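Local atomic coordinates of long form salivary protein D7L1 (Anopheles stephensi, PDB entry 3NHI), a protein that modulates mosquito blood feeding by binding and sequestering host mediators such as cysteinyl leukotrienes, and binds stable analogues of thromboxane A2. Residues 12-17 with 53-58; 65-70 with 102-107; 217-222 with 251-256. All blocks are in the same frame, centred on the assembly; numbering follows the deposited sequence.

Interaction 1: 12-17 with 53-58. With EAH ((5S,7E,9E,11Z,14Z)-5-hydroxyicosa-7,9,11,14-tetraenoic acid), chain B.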
loop_
_atom_site.group_PDB
_atom_site.type_symbol
_atom_site.label_atom_id
_atom_site.label_comp_id
_atom_site.label_asym_id
_atom_site.label_seq_id
_atom_site.Cartn_x
_atom_site.Cartn_y
_atom_site.Cartn_z
ATOM N N LEU A 12 4.885 -3.349 -3.375
ATOM C CA LEU A 12 5.063 -1.954 -3.786
ATOM C C LEU A 12 4.386 -1.002 -2.805
ATOM O O LEU A 12 4.928 0.067 -2.478
ATOM C CB LEU A 12 4.535 -1.732 -5.205
ATOM C CG LEU A 12 5.017 -0.435 -5.870
ATOM C CD1 LEU A 12 6.530 -0.429 -6.102
ATOM C CD2 LEU A 12 4.290 -0.206 -7.181
ATOM N N TYR A 13 3.205 -1.397 -2.325
ATOM C CA TYR A 13 2.501 -0.618 -1.315
ATOM C C TYR A 13 3.354 -0.429 -0.065
ATOM O O TYR A 13 3.486 0.688 0.452
ATOM C CB TYR A 13 1.158 -1.266 -0.946
ATOM C CG TYR A 13 0.416 -0.450 0.089
ATOM C CD1 TYR A 13 -0.489 0.540 -0.299
ATOM C CD2 TYR A 13 0.654 -0.636 1.456
ATOM C CE1 TYR A 13 -1.133 1.321 0.652
ATOM C CE2 TYR A 13 0.024 0.135 2.404
ATOM C CZ TYR A 13 -0.880 1.105 1.997
ATOM O OH TYR A 13 -1.518 1.884 2.946
ATOM N N VAL A 14 3.942 -1.521 0.421
ATOM C CA VAL A 14 4.840 -1.449 1.572
ATOM C C VAL A 14 6.013 -0.503 1.328
ATOM O O VAL A 14 6.295 0.371 2.150
ATOM C CB VAL A 14 5.341 -2.845 1.973
ATOM C CG1 VAL A 14 6.491 -2.741 2.984
ATOM C CG2 VAL A 14 4.192 -3.667 2.525
ATOM N N TYR A 15 6.686 -0.654 0.193
ATOM C CA TYR A 15 7.835 0.213 -0.078
ATOM C C TYR A 15 7.420 1.684 -0.104
ATOM O O TYR A 15 8.052 2.519 0.550
ATOM C CB TYR A 15 8.548 -0.166 -1.386
ATOM C CG TYR A 15 9.018 -1.614 -1.444
ATOM C CD1 TYR A 15 9.715 -2.192 -0.377
ATOM C CD2 TYR A 15 8.773 -2.397 -2.569
ATOM C CE1 TYR A 15 10.139 -3.512 -0.423
ATOM C CE2 TYR A 15 9.195 -3.730 -2.625
ATOM C CZ TYR A 15 9.882 -4.269 -1.549
ATOM O OH TYR A 15 10.301 -5.575 -1.566
ATOM N N LYS A 16 6.348 2.003 -0.823
ATOM C CA LYS A 16 5.981 3.404 -1.018
ATOM C C LYS A 16 5.442 4.017 0.262
ATOM O O LYS A 16 5.751 5.168 0.569
ATOM C CB LYS A 16 5.030 3.588 -2.208
ATOM C CG LYS A 16 3.603 3.075 -2.021
ATOM C CD LYS A 16 2.602 4.191 -1.697
ATOM C CE LYS A 16 1.163 3.650 -1.688
ATOM N NZ LYS A 16 0.184 4.741 -1.465
ATOM N N ARG A 17 4.655 3.258 1.028
ATOM C CA ARG A 17 4.138 3.773 2.294
ATOM C C ARG A 17 5.271 4.003 3.289
ATOM O O ARG A 17 5.270 4.997 4.021
ATOM C CB ARG A 17 3.040 2.867 2.864
ATOM C CG ARG A 17 2.546 3.262 4.253
ATOM C CD ARG A 17 2.032 4.702 4.321
ATOM N NE ARG A 17 1.387 4.931 5.611
ATOM C CZ ARG A 17 0.083 4.785 5.839
ATOM N NH1 ARG A 17 -0.732 4.428 4.855
ATOM N NH2 ARG A 17 -0.396 4.995 7.058
ATOM N N LYS A 53 12.746 -1.025 9.768
ATOM C CA LYS A 53 11.704 -1.651 10.572
ATOM C C LYS A 53 10.355 -1.603 9.838
ATOM O O LYS A 53 9.621 -2.585 9.822
ATOM C CB LYS A 53 11.593 -0.998 11.956
ATOM C CG LYS A 53 10.429 -1.559 12.764
ATOM C CD LYS A 53 10.426 -1.108 14.222
ATOM C CE LYS A 53 9.254 -1.742 14.959
ATOM N NZ LYS A 53 9.229 -1.411 16.416
ATOM N N CYS A 54 10.050 -0.460 9.226
ATOM C CA CYS A 54 8.810 -0.318 8.473
ATOM C C CYS A 54 8.694 -1.361 7.358
ATOM O O CYS A 54 7.652 -2.007 7.208
ATOM C CB CYS A 54 8.715 1.100 7.912
ATOM S SG CYS A 54 7.177 1.465 7.037
ATOM N N VAL A 55 9.765 -1.541 6.596
ATOM C CA VAL A 55 9.709 -2.471 5.473
ATOM C C VAL A 55 9.664 -3.922 5.949
ATOM O O VAL A 55 8.885 -4.720 5.425
ATOM C CB VAL A 55 10.851 -2.243 4.481
ATOM C CG1 VAL A 55 10.832 -3.289 3.357
ATOM C CG2 VAL A 55 10.751 -0.845 3.888
ATOM N N LEU A 56 10.468 -4.253 6.961
ATOM C CA LEU A 56 10.443 -5.602 7.518
ATOM C C LEU A 56 9.049 -5.949 8.055
ATOM O O LEU A 56 8.560 -7.077 7.878
ATOM C CB LEU A 56 11.507 -5.768 8.616
ATOM C CG LEU A 56 12.966 -5.786 8.149
ATOM C CD1 LEU A 56 13.904 -5.495 9.300
ATOM C CD2 LEU A 56 13.321 -7.121 7.509
ATOM N N THR A 57 8.401 -4.973 8.691
ATOM C CA THR A 57 7.057 -5.178 9.214
ATOM C C THR A 57 6.044 -5.323 8.080
ATOM O O THR A 57 5.225 -6.229 8.095
ATOM C CB THR A 57 6.672 -4.020 10.145
ATOM O OG1 THR A 57 7.608 -3.984 11.227
ATOM C CG2 THR A 57 5.242 -4.189 10.702
ATOM N N GLY A 58 6.119 -4.432 7.097
ATOM C CA GLY A 58 5.168 -4.452 5.981
ATOM C C GLY A 58 5.263 -5.719 5.140
ATOM O O GLY A 58 4.244 -6.262 4.714
HETATM O O1 EAH B . 7.834 -1.725 -9.803
HETATM C C1 EAH B . 8.686 -1.357 -8.955
HETATM O O2 EAH B . 9.010 -0.154 -8.800
HETATM C C2 EAH B . 9.339 -2.412 -8.083
HETATM C C3 EAH B . 10.576 -1.857 -7.375
HETATM C C4 EAH B . 10.237 -1.335 -5.980
HETATM C C5 EAH B . 11.471 -0.758 -5.318
HETATM O O3 EAH B . 12.290 -1.756 -4.986
HETATM C C6 EAH B . 11.080 0.029 -4.071
HETATM C C7 EAH B . 12.305 0.488 -3.297
HETATM C C8 EAH B . 12.443 -0.306 -2.015
HETATM C C9 EAH B . 13.731 -0.018 -1.395
HETATM C C10 EAH B . 13.953 -0.832 -0.364
HETATM C C11 EAH B . 15.254 -0.506 0.215
HETATM C C12 EAH B . 15.813 -1.193 1.215
HETATM C C13 EAH B . 15.157 -2.379 1.882
HETATM C C14 EAH B . 14.426 -1.880 3.110
HETATM C C15 EAH B . 14.427 -2.501 4.291
HETATM C C16 EAH B . 15.149 -3.801 4.552
HETATM C C17 EAH B . 14.143 -4.940 4.502
HETATM C C18 EAH B . 14.117 -5.575 3.119
HETATM C C19 EAH B . 13.471 -6.949 3.178
HETATM C C20 EAH B . 13.354 -7.546 1.794
#
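Val14 lies against bare backbone: its two methyls rest on Gly58, CG2 standing 3.4 Å from the carbonyl O of Gly58 and CG1 3.7 Å from the CA of Gly58. The side of Gly58 where a CB would point is occupied by Val14 CG1. The CA atoms of Val14 and Gly58 are 5.3 Å apart, and the axes of the two short helical segments approach to 9.2 Å. The segments run antiparallel at 159°, and no hydrogen bond crosses between them; the contact is held by van der Waals packing.

On the side facing the lipid, Tyr15 and Val55 meet. Tyr15 starts out pointing away from 53-58, yet its ring, with CG anti to the carbonyl carbon (chi1 -56°), swings back until CE1 lies 3.8 Å from Val55 CG1. That methyl sits at the ring edge, near its plane, while C8 of the bound hydroxyeicosatetraenoic acid covers one face. The hydroxyl of Tyr15 is held by the carbonyl O of Tyr131, which ties down the far end of the ring, and Trp39 meets the ring too. Val55 touches the lipid further along, its CB 3.6 Å from C15, and Leu56 CD2 reaches C17. Near the carboxylate end, Leu12 CD1 packs 3.7 Å from lipid O2.

Cys54 is linked to Cys18 by a disulfide, a covalent tie between the same two helices. A disulfide-pinned helix pair forming one wall of a buried lipid pocket is characteristic of the all-helical odorant-binding protein fold, used here to hold an eicosanoid.

Interaction 2: 65-70 with 102-107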
loop_
_atom_site.group_PDB
_atom_site.type_symbol
_atom_site.label_atom_id
_atom_site.label_comp_id
_atom_site.label_asym_id
_atom_site.label_seq_id
_atom_site.Cartn_x
_atom_site.Cartn_y
_atom_site.Cartn_z
ATOM N N GLN A 65 3.829 -8.278 16.924
ATOM C CA GLN A 65 3.115 -8.824 18.086
ATOM C C GLN A 65 3.938 -9.900 18.790
ATOM O O GLN A 65 4.057 -9.916 20.017
ATOM C CB GLN A 65 1.727 -9.334 17.686
ATOM C CG GLN A 65 0.860 -8.295 16.974
ATOM C CD GLN A 65 0.720 -6.999 17.752
ATOM O OE1 GLN A 65 0.642 -7.008 18.984
ATOM N NE2 GLN A 65 0.696 -5.876 17.039
ATOM N N GLU A 66 4.547 -10.776 18.005
ATOM C CA GLU A 66 5.450 -11.778 18.555
ATOM C C GLU A 66 6.841 -11.227 18.833
ATOM O O GLU A 66 7.633 -11.859 19.534
ATOM C CB GLU A 66 5.541 -12.969 17.607
ATOM C CG GLU A 66 4.244 -13.739 17.511
ATOM C CD GLU A 66 4.266 -14.776 16.416
ATOM O OE1 GLU A 66 3.168 -15.210 16.000
ATOM O OE2 GLU A 66 5.375 -15.160 15.974
ATOM N N ASN A 67 7.134 -10.044 18.291
ATOM C CA ASN A 67 8.489 -9.494 18.314
ATOM C C ASN A 67 9.495 -10.528 17.808
ATOM O O ASN A 67 10.469 -10.863 18.478
ATOM C CB ASN A 67 8.866 -8.969 19.710
ATOM C CG ASN A 67 10.224 -8.281 19.727
ATOM O OD1 ASN A 67 10.628 -7.645 18.744
ATOM N ND2 ASN A 67 10.944 -8.417 20.837
ATOM N N ALA A 68 9.241 -11.030 16.605
ATOM C CA ALA A 68 10.004 -12.149 16.069
ATOM C C ALA A 68 10.213 -11.993 14.571
ATOM O O ALA A 68 9.325 -11.515 13.865
ATOM C CB ALA A 68 9.285 -13.467 16.357
ATOM N N PHE A 69 11.393 -12.404 14.108
ATOM C CA PHE A 69 11.637 -12.648 12.694
ATOM C C PHE A 69 10.989 -13.976 12.328
ATOM O O PHE A 69 11.152 -14.983 13.027
ATOM C CB PHE A 69 13.141 -12.676 12.396
ATOM C CG PHE A 69 13.801 -11.323 12.477
ATOM C CD1 PHE A 69 13.626 -10.388 11.461
ATOM C CD2 PHE A 69 14.607 -10.989 13.559
ATOM C CE1 PHE A 69 14.229 -9.134 11.523
ATOM C CE2 PHE A 69 15.227 -9.742 13.625
ATOM C CZ PHE A 69 15.033 -8.813 12.607
ATOM N N LYS A 70 10.223 -13.963 11.249
ATOM C CA LYS A 70 9.423 -15.112 10.857
ATOM C C LYS A 70 10.098 -15.876 9.725
ATOM O O LYS A 70 9.698 -15.795 8.552
ATOM C CB LYS A 70 8.016 -14.646 10.482
ATOM C CG LYS A 70 7.309 -13.891 11.612
ATOM C CD LYS A 70 7.030 -14.797 12.807
ATOM C CE LYS A 70 5.949 -15.813 12.473
ATOM N NZ LYS A 70 5.689 -16.761 13.597
ATOM N N ALA A 102 18.770 -14.470 13.624
ATOM C CA ALA A 102 18.697 -13.053 13.959
ATOM C C ALA A 102 17.963 -12.825 15.276
ATOM O O ALA A 102 16.941 -13.464 15.547
ATOM C CB ALA A 102 18.037 -12.280 12.829
ATOM N N ASN A 103 18.478 -11.887 16.073
ATOM C CA ASN A 103 17.933 -11.572 17.395
ATOM C C ASN A 103 17.245 -10.212 17.362
ATOM O O ASN A 103 17.906 -9.176 17.244
ATOM C CB ASN A 103 19.056 -11.585 18.441
ATOM C CG ASN A 103 18.549 -11.444 19.871
ATOM O OD1 ASN A 103 17.368 -11.193 20.124
ATOM N ND2 ASN A 103 19.459 -11.609 20.820
ATOM N N ALA A 104 15.919 -10.228 17.457
ATOM C CA ALA A 104 15.108 -9.007 17.425
ATOM C C ALA A 104 15.317 -8.141 18.660
ATOM O O ALA A 104 15.068 -6.933 18.615
ATOM C CB ALA A 104 13.645 -9.347 17.263
ATOM N N LYS A 105 15.781 -8.754 19.747
ATOM C CA LYS A 105 15.988 -8.046 21.023
ATOM C C LYS A 105 14.722 -7.261 21.406
ATOM O O LYS A 105 13.653 -7.856 21.532
ATOM C CB LYS A 105 17.274 -7.199 20.990
ATOM C CG LYS A 105 18.538 -8.037 20.850
ATOM C CD LYS A 105 19.810 -7.217 20.978
ATOM C CE LYS A 105 21.023 -8.118 20.876
ATOM N NZ LYS A 105 22.305 -7.367 20.954
ATOM N N SER A 106 14.819 -5.939 21.567
ATOM C CA SER A 106 13.667 -5.144 22.008
ATOM C C SER A 106 12.610 -4.922 20.922
ATOM O O SER A 106 11.459 -4.574 21.219
ATOM C CB SER A 106 14.120 -3.790 22.569
ATOM O OG SER A 106 14.421 -2.881 21.519
ATOM N N GLY A 107 13.000 -5.116 19.662
ATOM C CA GLY A 107 12.123 -4.821 18.542
ATOM C C GLY A 107 12.133 -3.353 18.140
ATOM O O GLY A 107 11.368 -2.947 17.267
#
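A chi1 of -175° swings the amide of Asn67 away from its own backbone N and across to the type II' turn of Ala104-Gly107, while Phe69, whose first torsion sets CG opposite the carbonyl carbon, brings its CD2-CE2 side against Ala102 and Ala104. The contact thus joins a small two-stranded hairpin, in which Asn67 and Ala68 form a G1 bulge opposite Asp63, to the loop between helices 89-101 and 109-130.

Asn67 ND2 donates to the carbonyl O of Lys105 over 2.9 Å, at 155° at the hydrogen. The acceptor lies almost in the amide plane, but the nitrogen is tilted 23° from the carbonyl plane of Lys105. The other end of the amide accepts from the hydroxyl of Tyr62, so both ends are gripped and the flip of the group is settled. Asn67 OD1 also rests 3.2 Å from Gly107 CA, on the side where a CB would point.

Next to the amide, the Ala104 methyl rests 3.7 Å from Asn67 O; the apolar part is Phe69 CD2 on Ala102 CB, at the same distance. Leu112 and Ala115 of helix 109-130 also touch the Phe69 ring. The turn has its own bracing: an Asx turn at Asn103 overlaps its start, in which the backbone N of Lys105 donates to Asn103 OD1 from above the carbonyl plane, and Gly107 N closes back on Ala104 O at 2.9 Å.

Interaction 3: 217-222 with 251-256. With SO4 (sulfate ion), chain D.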
loop_
_atom_site.group_PDB
_atom_site.type_symbol
_atom_site.label_atom_id
_atom_site.label_comp_id
_atom_site.label_asym_id
_atom_site.label_seq_id
_atom_site.Cartn_x
_atom_site.Cartn_y
_atom_site.Cartn_z
ATOM N N ILE A 217 -5.092 16.239 2.377
ATOM C CA ILE A 217 -5.691 17.383 1.668
ATOM C C ILE A 217 -5.737 18.641 2.542
ATOM O O ILE A 217 -6.486 19.575 2.271
ATOM C CB ILE A 217 -7.074 17.069 1.038
ATOM C CG1 ILE A 217 -8.097 16.658 2.108
ATOM C CG2 ILE A 217 -6.929 15.994 -0.036
ATOM C CD1 ILE A 217 -9.551 16.854 1.672
ATOM N N ASN A 218 -4.905 18.659 3.582
ATOM C CA ASN A 218 -4.753 19.835 4.456
ATOM C C ASN A 218 -6.030 20.167 5.232
ATOM O O ASN A 218 -6.370 21.335 5.452
ATOM C CB ASN A 218 -4.199 21.042 3.679
ATOM C CG ASN A 218 -2.907 20.710 2.958
ATOM O OD1 ASN A 218 -1.993 20.129 3.543
ATOM N ND2 ASN A 218 -2.836 21.053 1.677
ATOM N N LYS A 219 -6.712 19.115 5.674
ATOM C CA LYS A 219 -7.923 19.254 6.475
ATOM C C LYS A 219 -7.775 18.541 7.823
ATOM O O LYS A 219 -8.685 17.837 8.270
ATOM C CB LYS A 219 -9.153 18.758 5.702
ATOM C CG LYS A 219 -9.524 19.637 4.508
ATOM C CD LYS A 219 -10.058 20.993 4.977
ATOM C CE LYS A 219 -10.295 21.936 3.814
ATOM N NZ LYS A 219 -10.946 23.191 4.292
ATOM N N SER A 220 -6.628 18.746 8.471
ATOM C CA SER A 220 -6.365 18.153 9.779
ATOM C C SER A 220 -7.390 18.571 10.827
ATOM O O SER A 220 -7.676 17.806 11.751
ATOM C CB SER A 220 -4.950 18.480 10.275
ATOM O OG SER A 220 -4.709 19.885 10.299
ATOM N N GLU A 221 -7.960 19.764 10.674
ATOM C CA GLU A 221 -8.941 20.236 11.646
ATOM C C GLU A 221 -10.244 19.423 11.628
ATOM O O GLU A 221 -11.037 19.510 12.566
ATOM C CB GLU A 221 -9.221 21.740 11.482
ATOM C CG GLU A 221 -10.043 22.144 10.265
ATOM C CD GLU A 221 -9.219 22.358 9.004
ATOM O OE1 GLU A 221 -8.097 21.820 8.881
ATOM O OE2 GLU A 221 -9.719 23.070 8.107
ATOM N N LEU A 222 -10.458 18.646 10.566
ATOM C CA LEU A 222 -11.681 17.846 10.433
ATOM C C LEU A 222 -11.580 16.478 11.098
ATOM O O LEU A 222 -12.567 15.753 11.151
ATOM C CB LEU A 222 -12.084 17.694 8.955
ATOM C CG LEU A 222 -12.451 18.971 8.196
ATOM C CD1 LEU A 222 -12.921 18.630 6.785
ATOM C CD2 LEU A 222 -13.524 19.774 8.934
ATOM N N LYS A 251 -19.092 15.863 3.146
ATOM C CA LYS A 251 -19.263 15.444 1.748
ATOM C C LYS A 251 -18.168 15.895 0.785
ATOM O O LYS A 251 -17.489 15.059 0.179
ATOM C CB LYS A 251 -20.629 15.917 1.212
ATOM C CG LYS A 251 -20.883 15.599 -0.266
ATOM C CD LYS A 251 -21.885 16.574 -0.910
ATOM C CE LYS A 251 -21.225 17.885 -1.396
ATOM N NZ LYS A 251 -20.239 17.717 -2.516
ATOM N N GLN A 252 -18.018 17.206 0.609
ATOM C CA GLN A 252 -17.080 17.707 -0.385
ATOM C C GLN A 252 -15.639 17.392 -0.014
ATOM O O GLN A 252 -14.828 17.065 -0.882
ATOM C CB GLN A 252 -17.243 19.212 -0.618
ATOM C CG GLN A 252 -16.423 19.733 -1.813
ATOM C CD GLN A 252 -16.760 19.009 -3.115
ATOM O OE1 GLN A 252 -17.921 18.974 -3.544
ATOM N NE2 GLN A 252 -15.749 18.411 -3.742
ATOM N N HIS A 253 -15.320 17.492 1.269
ATOM C CA HIS A 253 -13.972 17.172 1.717
ATOM C C HIS A 253 -13.650 15.701 1.526
ATOM O O HIS A 253 -12.535 15.357 1.119
ATOM C CB HIS A 253 -13.784 17.593 3.169
ATOM C CG HIS A 253 -14.069 19.037 3.400
ATOM N ND1 HIS A 253 -13.317 20.036 2.829
ATOM C CD2 HIS A 253 -15.038 19.652 4.117
ATOM C CE1 HIS A 253 -13.804 21.210 3.192
ATOM N NE2 HIS A 253 -14.854 21.003 3.966
ATOM N N PHE A 254 -14.621 14.833 1.805
ATOM C CA PHE A 254 -14.415 13.421 1.533
ATOM C C PHE A 254 -14.178 13.164 0.041
ATOM O O PHE A 254 -13.270 12.412 -0.316
ATOM C CB PHE A 254 -15.563 12.546 2.041
ATOM C CG PHE A 254 -15.426 11.119 1.618
ATOM C CD1 PHE A 254 -14.332 10.373 2.037
ATOM C CD2 PHE A 254 -16.341 10.529 0.758
ATOM C CE1 PHE A 254 -14.161 9.062 1.619
ATOM C CE2 PHE A 254 -16.168 9.203 0.342
ATOM C CZ PHE A 254 -15.077 8.478 0.775
ATOM N N LYS A 255 -14.977 13.792 -0.818
ATOM C CA LYS A 255 -14.801 13.619 -2.253
ATOM C C LYS A 255 -13.384 14.021 -2.639
ATOM O O LYS A 255 -12.719 13.316 -3.378
ATOM C CB LYS A 255 -15.823 14.440 -3.040
ATOM C CG LYS A 255 -17.256 13.981 -2.857
ATOM C CD LYS A 255 -18.200 14.834 -3.688
ATOM C CE LYS A 255 -19.636 14.407 -3.482
ATOM N NZ LYS A 255 -20.560 15.260 -4.277
ATOM N N ASN A 256 -12.909 15.142 -2.096
ATOM C CA ASN A 256 -11.564 15.612 -2.433
ATOM C C ASN A 256 -10.487 14.649 -1.927
ATOM O O ASN A 256 -9.517 14.375 -2.634
ATOM C CB ASN A 256 -11.342 17.032 -1.903
ATOM C CG ASN A 256 -12.225 18.055 -2.597
ATOM O OD1 ASN A 256 -12.749 17.807 -3.681
ATOM N ND2 ASN A 256 -12.376 19.218 -1.975
HETATM S S SO4 D . -20.884 14.205 -7.512
HETATM O O1 SO4 D . -21.859 13.914 -6.466
HETATM O O2 SO4 D . -20.527 12.974 -8.201
HETATM O O3 SO4 D . -19.688 14.794 -6.915
HETATM O O4 SO4 D . -21.469 15.148 -8.461
#
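His253, Ile217 and Leu222 bury the most surface here, and they pack the loop between helices 207-216 and 223-231 against the N-terminal part of helix 251-266. The loop opens with a Schellman motif that ends helix 207-216, Asn218 being the C-prime residue with positive phi, and finishes in a short 3-10 turn at 220-222. No hydrogen bond spans the two segments.

The imidazole of His253 is the centrepiece. Over one of its faces comes Leu222, whose CD1 makes a CH-pi contact 3.9 Å from the ring centroid of His253 and 28° off the ring normal. Leu222 CD1 leans toward the CG and CD2 side of the ring. Lys219 approaches the other end: its chain bends at chi2 (-69°), which brings the aliphatic CE to 3.6 Å from His253 CE1, in an oblique approach. Its ammonium has also come near, with Lys219 NZ 4.2 Å from His253 ND1 and no bond between them; that nearby positive charge would probably disfavour a protonated imidazole.

Ile217 works with its long branch, CD1 spanning His253 and Asn256 one turn apart. CG1 is wedged between the backbone N and the carbonyl carbon (chi1 61°). Tyr277 packs on both Ile217 and Asn256, while Ala257 and Phe260 add further contacts to Ile217. Across the helix, away from the loop, Lys255 NZ hydrogen-bonds a sulfate, probably from the crystallisation liquor, which Arg177 and Tyr178 also bind. Back on the contact itself, Ile217 CD1 is 3.4 Å from His253 O and 4.0 Å from Asn256 CB.

Overall arrangement
Going along the chain, the three contacts come strictly in series; none nests within or crosses another. Interaction 1 closes first, bringing helix 46-58 back against helix 8-22 with helix 28-37 in the intervening loop. Interaction 2 then closes a second loop, holding helices 73-85 and 89-101, and returns 102-107 to the hairpin that follows helix 46-58. The two touch: Lys53 NZ probably hydrogen-bonds Gly107 O at 2.8 Å, and Leu56 packs on Phe69, linking the pocket wall to the hairpin. Interaction 3, whose centre is about 26 Å from that of interaction 1, closes a separate loop containing helices 223-231 and 238-246, much later in the chain.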